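Local coordinates for NADP-dependent alcohol dehydrogenase (Entamoeba histolytica, PDB 2OUI), which catalyses the NADP-dependent, reversible interconversion of alcohols with aldehydes or ketones, probably at its bound zinc ion, and assembles as a tetramer, at residues T38-T43 and L57-V62; P84-D89 and G108-S113. The protein carries 1 engineered substitution. All blocks are in the same frame, centred on the assembly; numbering follows the deposited sequence.

Contact 1 (T38-T43 and L57-V62). With ZN (zinc ion), chain E; CAC (cacodylate ion), chain H; EDO (1,2-ethanediol), chain I; NO3 (nitrate ion), chain F.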
ATOM      1  N   THR A  38       3.163   4.471  31.630  1.00 26.65           N
ATOM      2  CA  THR A  38       3.252   5.927  31.603  1.00 26.85           C
ATOM      3  C   THR A  38       1.918   6.558  31.207  1.00 24.45           C
ATOM      4  O   THR A  38       1.552   7.608  31.719  1.00 25.37           O
ATOM      5  CB  THR A  38       4.350   6.351  30.593  1.00 27.19           C
ATOM      6  OG1 THR A  38       5.576   5.681  30.940  1.00 33.96           O
ATOM      7  CG2 THR A  38       4.602   7.842  30.655  1.00 30.23           C
ATOM      8  N   SER A  39       1.176   5.910  30.315  1.00 23.91           N
ATOM      9  CA  SER A  39      -0.103   6.478  29.865  1.00 25.77           C
ATOM     10  C   SER A  39      -1.007   6.769  31.045  1.00 25.89           C
ATOM     11  O   SER A  39      -1.683   7.800  31.090  1.00 23.82           O
ATOM     12  CB  SER A  39      -0.819   5.560  28.887  1.00 24.16           C
ATOM     13  OG  SER A  39      -0.027   5.364  27.734  1.00 29.86           O
ATOM     14  N   ASP A  40      -1.041   5.854  32.013  1.00 24.21           N
ATOM     15  CA  ASP A  40      -1.912   6.065  33.163  1.00 24.32           C
ATOM     16  C   ASP A  40      -1.475   7.231  34.040  1.00 23.99           C
ATOM     17  O   ASP A  40      -2.310   7.846  34.716  1.00 24.08           O
ATOM     18  CB  ASP A  40      -2.035   4.781  33.991  1.00 22.81           C
ATOM     19  CG  ASP A  40      -3.073   3.801  33.406  1.00 27.83           C
ATOM     20  OD1 ASP A  40      -3.779   4.140  32.416  1.00 25.36           O
ATOM     21  OD2 ASP A  40      -3.206   2.697  33.971  1.00 25.18           O
ATOM     22  N   THR A  41      -0.179   7.548  34.025  1.00 22.94           N
ATOM     23  CA  THR A  41       0.281   8.762  34.702  1.00 24.60           C
ATOM     24  C   THR A  41      -0.227  10.038  33.984  1.00 24.63           C
ATOM     25  O   THR A  41      -0.614  11.000  34.656  1.00 27.73           O
ATOM     26  CB  THR A  41       1.840   8.804  34.907  1.00 25.18           C
ATOM     27  OG1 THR A  41       2.490   9.043  33.654  1.00 26.49           O
ATOM     28  CG2 THR A  41       2.352   7.494  35.492  1.00 23.81           C
ATOM     29  N   HIS A  42      -0.246  10.041  32.643  1.00 28.22           N
ATOM     30  CA  HIS A  42      -0.828  11.183  31.886  1.00 26.89           C
ATOM     31  C   HIS A  42      -2.318  11.299  32.220  1.00 27.38           C
ATOM     32  O   HIS A  42      -2.823  12.381  32.519  1.00 27.07           O
ATOM     33  CB  HIS A  42      -0.702  11.035  30.357  1.00 28.60           C
ATOM     34  CG  HIS A  42       0.695  10.819  29.848  1.00 29.70           C
ATOM     35  ND1 HIS A  42       1.819  11.272  30.507  1.00 30.67           N
ATOM     36  CD2 HIS A  42       1.140  10.240  28.701  1.00 29.00           C
ATOM     37  CE1 HIS A  42       2.897  10.960  29.804  1.00 34.42           C
ATOM     38  NE2 HIS A  42       2.511  10.323  28.709  1.00 34.01           N
ATOM     39  N   THR A  43      -3.016  10.167  32.185  1.00 26.10           N
ATOM     40  CA  THR A  43      -4.458  10.150  32.449  1.00 26.29           C
ATOM     41  C   THR A  43      -4.786  10.682  33.841  1.00 26.10           C
ATOM     42  O   THR A  43      -5.664  11.545  33.986  1.00 26.38           O
ATOM     43  CB  THR A  43      -5.014   8.725  32.212  1.00 22.64           C
ATOM     44  OG1 THR A  43      -4.771   8.367  30.848  1.00 26.24           O
ATOM     45  CG2 THR A  43      -6.511   8.631  32.544  1.00 26.38           C
ATOM     46  N   LEU A  57      -7.582   1.176  37.053  1.00 20.87           N
ATOM     47  CA  LEU A  57      -6.457   1.518  36.185  1.00 19.93           C
ATOM     48  C   LEU A  57      -5.813   0.275  35.596  1.00 21.39           C
ATOM     49  O   LEU A  57      -6.207  -0.837  35.930  1.00 20.82           O
ATOM     50  CB  LEU A  57      -5.431   2.358  36.952  1.00 19.20           C
ATOM     51  CG  LEU A  57      -5.949   3.746  37.333  1.00 21.82           C
ATOM     52  CD1 LEU A  57      -5.048   4.353  38.363  1.00 23.66           C
ATOM     53  CD2 LEU A  57      -6.037   4.631  36.083  1.00 25.87           C
ATOM     54  N   GLY A  58      -4.843   0.483  34.708  1.00 20.47           N
ATOM     55  CA  GLY A  58      -4.085  -0.614  34.111  1.00 19.74           C
ATOM     56  C   GLY A  58      -4.653  -1.239  32.852  1.00 19.86           C
ATOM     57  O   GLY A  58      -5.876  -1.413  32.703  1.00 21.90           O
ATOM     58  N   HIS A  59      -3.761  -1.601  31.934  1.00 21.39           N
ATOM     59  CA  HIS A  59      -4.163  -2.199  30.674  1.00 20.71           C
ATOM     60  C   HIS A  59      -3.113  -3.174  30.124  1.00 21.35           C
ATOM     61  O   HIS A  59      -3.049  -3.419  28.913  1.00 22.59           O
ATOM     62  CB  HIS A  59      -4.517  -1.124  29.630  1.00 22.09           C
ATOM     63  CG  HIS A  59      -3.496  -0.027  29.494  1.00 21.66           C
ATOM     64  ND1 HIS A  59      -3.651   1.210  30.082  1.00 24.85           N
ATOM     65  CD2 HIS A  59      -2.317   0.024  28.822  1.00 22.44           C
ATOM     66  CE1 HIS A  59      -2.602   1.968  29.799  1.00 22.48           C
ATOM     67  NE2 HIS A  59      -1.779   1.272  29.036  1.00 24.15           N
ATOM     68  N   GLU A  60      -2.311  -3.752  31.019  1.00 22.58           N
ATOM     69  CA  GLU A  60      -1.297  -4.713  30.636  1.00 20.46           C
ATOM     70  C   GLU A  60      -1.396  -5.891  31.602  1.00 20.80           C
ATOM     71  O   GLU A  60      -1.091  -5.743  32.777  1.00 22.06           O
ATOM     72  CB  GLU A  60       0.082  -4.067  30.760  1.00 23.10           C
ATOM     73  CG  GLU A  60       0.315  -2.983  29.709  1.00 20.31           C
ATOM     74  CD  GLU A  60       1.498  -2.094  30.036  1.00 27.54           C
ATOM     75  OE1 GLU A  60       2.608  -2.394  29.534  1.00 27.82           O
ATOM     76  OE2 GLU A  60       1.323  -1.131  30.828  1.00 30.25           O
ATOM     77  N   ALA A  61      -1.840  -7.038  31.085  1.00 20.16           N
ATOM     78  CA  ALA A  61      -2.081  -8.232  31.929  1.00 21.81           C
ATOM     79  C   ALA A  61      -1.848  -9.513  31.154  1.00 23.11           C
ATOM     80  O   ALA A  61      -2.138  -9.587  29.963  1.00 22.75           O
ATOM     81  CB  ALA A  61      -3.517  -8.243  32.439  1.00 22.24           C
ATOM     82  N   VAL A  62      -1.352 -10.518  31.869  1.00 19.77           N
ATOM     83  CA  VAL A  62      -1.488 -11.940  31.505  1.00 23.51           C
ATOM     84  C   VAL A  62      -2.434 -12.447  32.591  1.00 21.80           C
ATOM     85  O   VAL A  62      -2.287 -12.076  33.755  1.00 20.81           O
ATOM     86  CB  VAL A  62      -0.140 -12.672  31.583  1.00 24.72           C
ATOM     87  CG1 VAL A  62      -0.314 -14.201  31.594  1.00 24.86           C
ATOM     88  CG2 VAL A  62       0.756 -12.223  30.414  1.00 24.47           C
TER
HETATM   89 ZN    ZN E 361      -0.031   1.806  28.065  1.00 19.45          ZN
HETATM   90 AS   CAC H1001      -1.212   2.937  25.298  1.00 26.50          AS
HETATM   91  O1  CAC H1001       0.170   2.493  24.355  1.00 25.49           O
HETATM   92  O2  CAC H1001      -0.751   3.231  26.976  1.00 19.09           O
HETATM   93  C1  CAC H1001      -1.950   4.659  24.747  1.00 26.48           C
HETATM   94  C2  CAC H1001      -2.572   1.525  25.280  1.00 28.70           C
HETATM   95  C1  EDO I2001       2.368   4.824  24.958  1.00 33.62           C
HETATM   96  O1  EDO I2001       2.617   6.108  24.365  1.00 37.88           O
HETATM   97  C2  EDO I2001       2.893   4.802  26.391  1.00 30.74           C
HETATM   98  O2  EDO I2001       2.706   6.046  27.094  1.00 31.12           O
HETATM   99  N   NO3 F3001       7.055   4.814  27.642  1.00 31.99           N
HETATM  100  O1  NO3 F3001       6.388   4.332  28.781  1.00 32.40           O
HETATM  101  O2  NO3 F3001       7.794   3.952  26.861  1.00 23.82           O
HETATM  102  O3  NO3 F3001       6.987   6.165  27.283  1.00 37.84           O
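Asp40 OD2 takes the backbone N-H of Gly58, with OD2 and N 2.9 Å apart, through its syn lone pair, the N-H...O angle being 146°. The other carboxylate oxygen, OD1, lies 3.6 Å from His59 CE1, at the edge of the imidazole and near its plane, while the carboxylate itself stands 88° to the ring. One carboxylate thus reaches both the backbone and the flank of the zinc ligand. Ser113 OG probably hydrogen-bonds to both Asp40 OD1 and His59 ND1, which would help fix the rotation of the imidazole.

His59 CG lies between its backbone N and carbonyl carbon (chi1 49°), a setting that turns NE2 to the zinc ion at 2.1 Å. Cys37 and Asp150 bind the same ion, and O2 of a cacodylate, probably from the crystallisation liquor, takes the fourth position. This is consistent with the catalytic zinc site of medium-chain alcohol dehydrogenases, with Asp40 and Ser113 in the second shell of His59. Ser39 brings its CB to within 4.1 Å of His59 CE1, again at the ring edge. Leu57 CB also comes to 3.7 Å from Asp40 OD2.

The contact ties helix 38-46 to the loop before strand 61-68. Helix 329-339 packs on Asp40 and Leu57, and strand 2-8 touches Leu57 and Thr43.

Contact 2 (P84-D89 and G108-S113)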
ATOM      1  N   PRO A  84      -4.561  -8.229  25.427  1.00 22.64           N
ATOM      2  CA  PRO A  84      -4.038  -7.033  24.737  1.00 21.86           C
ATOM      3  C   PRO A  84      -4.596  -5.771  25.397  1.00 25.72           C
ATOM      4  O   PRO A  84      -5.706  -5.808  25.916  1.00 23.24           O
ATOM      5  CB  PRO A  84      -4.566  -7.181  23.302  1.00 22.46           C
ATOM      6  CG  PRO A  84      -5.859  -8.017  23.455  1.00 22.21           C
ATOM      7  CD  PRO A  84      -5.604  -8.933  24.658  1.00 23.76           C
ATOM      8  N   ALA A  85      -3.835  -4.666  25.408  1.00 23.72           N
ATOM      9  CA  ALA A  85      -4.353  -3.414  25.980  1.00 22.65           C
ATOM     10  C   ALA A  85      -5.592  -2.963  25.201  1.00 20.93           C
ATOM     11  O   ALA A  85      -6.500  -2.355  25.769  1.00 22.13           O
ATOM     12  CB  ALA A  85      -3.289  -2.295  25.947  1.00 22.25           C
ATOM     13  N   ILE A  86      -5.591  -3.255  23.890  1.00 21.73           N
ATOM     14  CA  ILE A  86      -6.665  -2.852  22.969  1.00 22.67           C
ATOM     15  C   ILE A  86      -7.509  -4.075  22.674  1.00 21.24           C
ATOM     16  O   ILE A  86      -6.995  -5.122  22.241  1.00 21.70           O
ATOM     17  CB  ILE A  86      -6.126  -2.184  21.656  1.00 23.19           C
ATOM     18  CG1 ILE A  86      -5.819  -0.675  21.882  1.00 24.58           C
ATOM     19  CG2 ILE A  86      -7.150  -2.267  20.516  1.00 22.67           C
ATOM     20  CD1 ILE A  86      -4.910  -0.342  23.074  1.00 21.59           C
ATOM     21  N   THR A  87      -8.795  -3.953  22.978  1.00 22.46           N
ATOM     22  CA  THR A  87      -9.748  -5.065  22.850  1.00 21.52           C
ATOM     23  C   THR A  87     -10.922  -4.543  22.004  1.00 22.40           C
ATOM     24  O   THR A  87     -11.950  -4.110  22.539  1.00 22.02           O
ATOM     25  CB  THR A  87     -10.285  -5.541  24.243  1.00 21.74           C
ATOM     26  OG1 THR A  87     -10.797  -4.409  24.947  1.00 22.26           O
ATOM     27  CG2 THR A  87      -9.198  -6.206  25.085  1.00 23.45           C
ATOM     28  N   PRO A  88     -10.776  -4.566  20.670  1.00 22.18           N
ATOM     29  CA  PRO A  88     -11.779  -3.943  19.796  1.00 21.57           C
ATOM     30  C   PRO A  88     -13.181  -4.581  19.810  1.00 23.34           C
ATOM     31  O   PRO A  88     -13.369  -5.741  20.230  1.00 23.02           O
ATOM     32  CB  PRO A  88     -11.167  -4.116  18.379  1.00 22.31           C
ATOM     33  CG  PRO A  88      -9.692  -4.290  18.623  1.00 20.20           C
ATOM     34  CD  PRO A  88      -9.657  -5.132  19.905  1.00 19.60           C
ATOM     35  N   ASP A  89     -14.153  -3.805  19.358  1.00 21.54           N
ATOM     36  CA  ASP A  89     -15.486  -4.319  19.010  1.00 20.96           C
ATOM     37  C   ASP A  89     -15.357  -4.584  17.515  1.00 24.20           C
ATOM     38  O   ASP A  89     -15.399  -3.643  16.701  1.00 21.68           O
ATOM     39  CB  ASP A  89     -16.542  -3.240  19.245  1.00 24.32           C
ATOM     40  CG  ASP A  89     -16.409  -2.557  20.631  1.00 26.64           C
ATOM     41  OD1 ASP A  89     -16.751  -3.185  21.661  1.00 24.27           O
ATOM     42  OD2 ASP A  89     -15.969  -1.380  20.679  1.00 25.35           O
ATOM     43  N   GLY A 108     -11.490   4.133  20.667  1.00 23.22           N
ATOM     44  CA  GLY A 108     -12.587   3.330  21.225  1.00 21.97           C
ATOM     45  C   GLY A 108     -12.194   1.892  21.493  1.00 21.96           C
ATOM     46  O   GLY A 108     -12.822   1.226  22.304  1.00 23.44           O
ATOM     47  N   GLY A 109     -11.197   1.392  20.776  1.00 20.98           N
ATOM     48  CA  GLY A 109     -10.693   0.039  21.013  1.00 20.89           C
ATOM     49  C   GLY A 109      -9.788  -0.050  22.239  1.00 23.54           C
ATOM     50  O   GLY A 109      -9.529  -1.143  22.755  1.00 25.12           O
ATOM     51  N   TRP A 110      -9.279   1.098  22.692  1.00 23.22           N
ATOM     52  CA  TRP A 110      -8.538   1.151  23.945  1.00 24.94           C
ATOM     53  C   TRP A 110      -9.553   1.418  25.067  1.00 23.94           C
ATOM     54  O   TRP A 110      -9.948   2.570  25.320  1.00 24.53           O
ATOM     55  CB  TRP A 110      -7.440   2.226  23.893  1.00 24.62           C
ATOM     56  CG  TRP A 110      -6.762   2.470  25.232  1.00 24.53           C
ATOM     57  CD1 TRP A 110      -6.591   1.566  26.263  1.00 26.36           C
ATOM     58  CD2 TRP A 110      -6.134   3.684  25.656  1.00 26.27           C
ATOM     59  NE1 TRP A 110      -5.916   2.169  27.311  1.00 27.73           N
ATOM     60  CE2 TRP A 110      -5.646   3.471  26.972  1.00 30.24           C
ATOM     61  CE3 TRP A 110      -5.980   4.950  25.070  1.00 25.79           C
ATOM     62  CZ2 TRP A 110      -4.983   4.469  27.694  1.00 30.68           C
ATOM     63  CZ3 TRP A 110      -5.342   5.941  25.786  1.00 29.55           C
ATOM     64  CH2 TRP A 110      -4.839   5.693  27.091  1.00 31.74           C
ATOM     65  N   LYS A 111      -9.989   0.339  25.715  1.00 23.85           N
ATOM     66  CA  LYS A 111     -11.054   0.437  26.709  1.00 23.97           C
ATOM     67  C   LYS A 111     -10.476   0.529  28.121  1.00 22.31           C
ATOM     68  O   LYS A 111     -10.762   1.505  28.870  1.00 22.17           O
ATOM     69  CB  LYS A 111     -12.027  -0.755  26.567  1.00 21.12           C
ATOM     70  CG  LYS A 111     -12.621  -0.825  25.151  1.00 25.45           C
ATOM     71  CD  LYS A 111     -13.772  -1.834  25.037  1.00 24.08           C
ATOM     72  CE  LYS A 111     -14.218  -1.929  23.531  1.00 21.59           C
ATOM     73  NZ  LYS A 111     -14.843  -0.666  23.040  1.00 25.99           N
ATOM     74  N   PHE A 112      -9.695  -0.494  28.482  1.00 24.02           N
ATOM     75  CA  PHE A 112      -9.067  -0.609  29.806  1.00 22.22           C
ATOM     76  C   PHE A 112      -8.310   0.677  30.182  1.00 24.23           C
ATOM     77  O   PHE A 112      -7.357   1.043  29.505  1.00 22.76           O
ATOM     78  CB  PHE A 112      -8.025  -1.723  29.815  1.00 23.77           C
ATOM     79  CG  PHE A 112      -8.579  -3.130  29.677  1.00 21.81           C
ATOM     80  CD1 PHE A 112      -9.633  -3.578  30.467  1.00 23.58           C
ATOM     81  CD2 PHE A 112      -7.944  -4.034  28.834  1.00 26.63           C
ATOM     82  CE1 PHE A 112     -10.110  -4.917  30.368  1.00 21.69           C
ATOM     83  CE2 PHE A 112      -8.402  -5.363  28.731  1.00 23.93           C
ATOM     84  CZ  PHE A 112      -9.488  -5.794  29.491  1.00 24.52           C
ATOM     85  N   SER A 113      -8.700   1.305  31.292  1.00 24.21           N
ATOM     86  CA  SER A 113      -8.073   2.539  31.825  1.00 24.78           C
ATOM     87  C   SER A 113      -8.140   3.727  30.865  1.00 26.60           C
ATOM     88  O   SER A 113      -7.483   4.739  31.092  1.00 27.86           O
ATOM     89  CB  SER A 113      -6.637   2.330  32.388  1.00 23.81           C
ATOM     90  OG  SER A 113      -5.620   2.462  31.398  1.00 24.01           O
TER
HETATM   91  O   HOH W   1      -9.148  -2.414  26.112  1.00 13.54           O
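Lys111 leaves the backbone with CG beside its own N (chi1 -57°), runs extended through its middle and bends only at chi4 (-67°), which carries NZ to Asp89, whose CG likewise lies beside its backbone N. The salt bridge closes at 2.7 Å from NZ to Asp89 OD2, met on the syn side and 22° out of the carboxylate plane. The same ammonium donates to Gly108 O at 2.9 Å, and Asp89 OD2 has a second partner in Ser103 OG, a pairing that would hold both charges in place.

Along the backbone, Thr87 N gives its hydrogen to Gly109 O at 2.9 Å, and Ile86 CA adds a CA-H...O contact to the same oxygen. A bridging water donates to Ala85 O, accepts from Lys111 N and hydrogen-bonds to Thr87 OG1, which also pairs with Asn127.

Apolar groups meet at two further places. Ile86 CD1 lies 3.7 Å from Trp110 CB, and Thr87 CG2 meets Phe112 CE2 at 3.8 Å, these last two side chains crossing at about a right angle. Pro84 O lies in the phenyl plane at its edge.

Two irregular loops of the GroES-like domain are thus joined beside the zinc site, Trp110 standing edge-to-face with the zinc ligand His59. Segment 84-89 follows strand 80-83 and precedes helix 93-96; 108-113 lies in the long loop between that helix and strand 124-126.

Both contacts are buried within the GroES-like region and share a junction at Ser113, where the second loop of contact 2 meets the side chains of contact 1; Ala85 CB also packs on His59 O. Contact 1 joins a helix to a loop entering a strand and is small and polar, built round a zinc ligand and its second shell. Contact 2 pairs two loops over about twice the buried surface, combining a salt bridge, a bridging water and apolar packing; its charged end, at Asp89 and Lys111, is partly exposed. No other subunit touches contact 1, whereas in contact 2 Trp110 packs on Met285 of a neighbouring subunit.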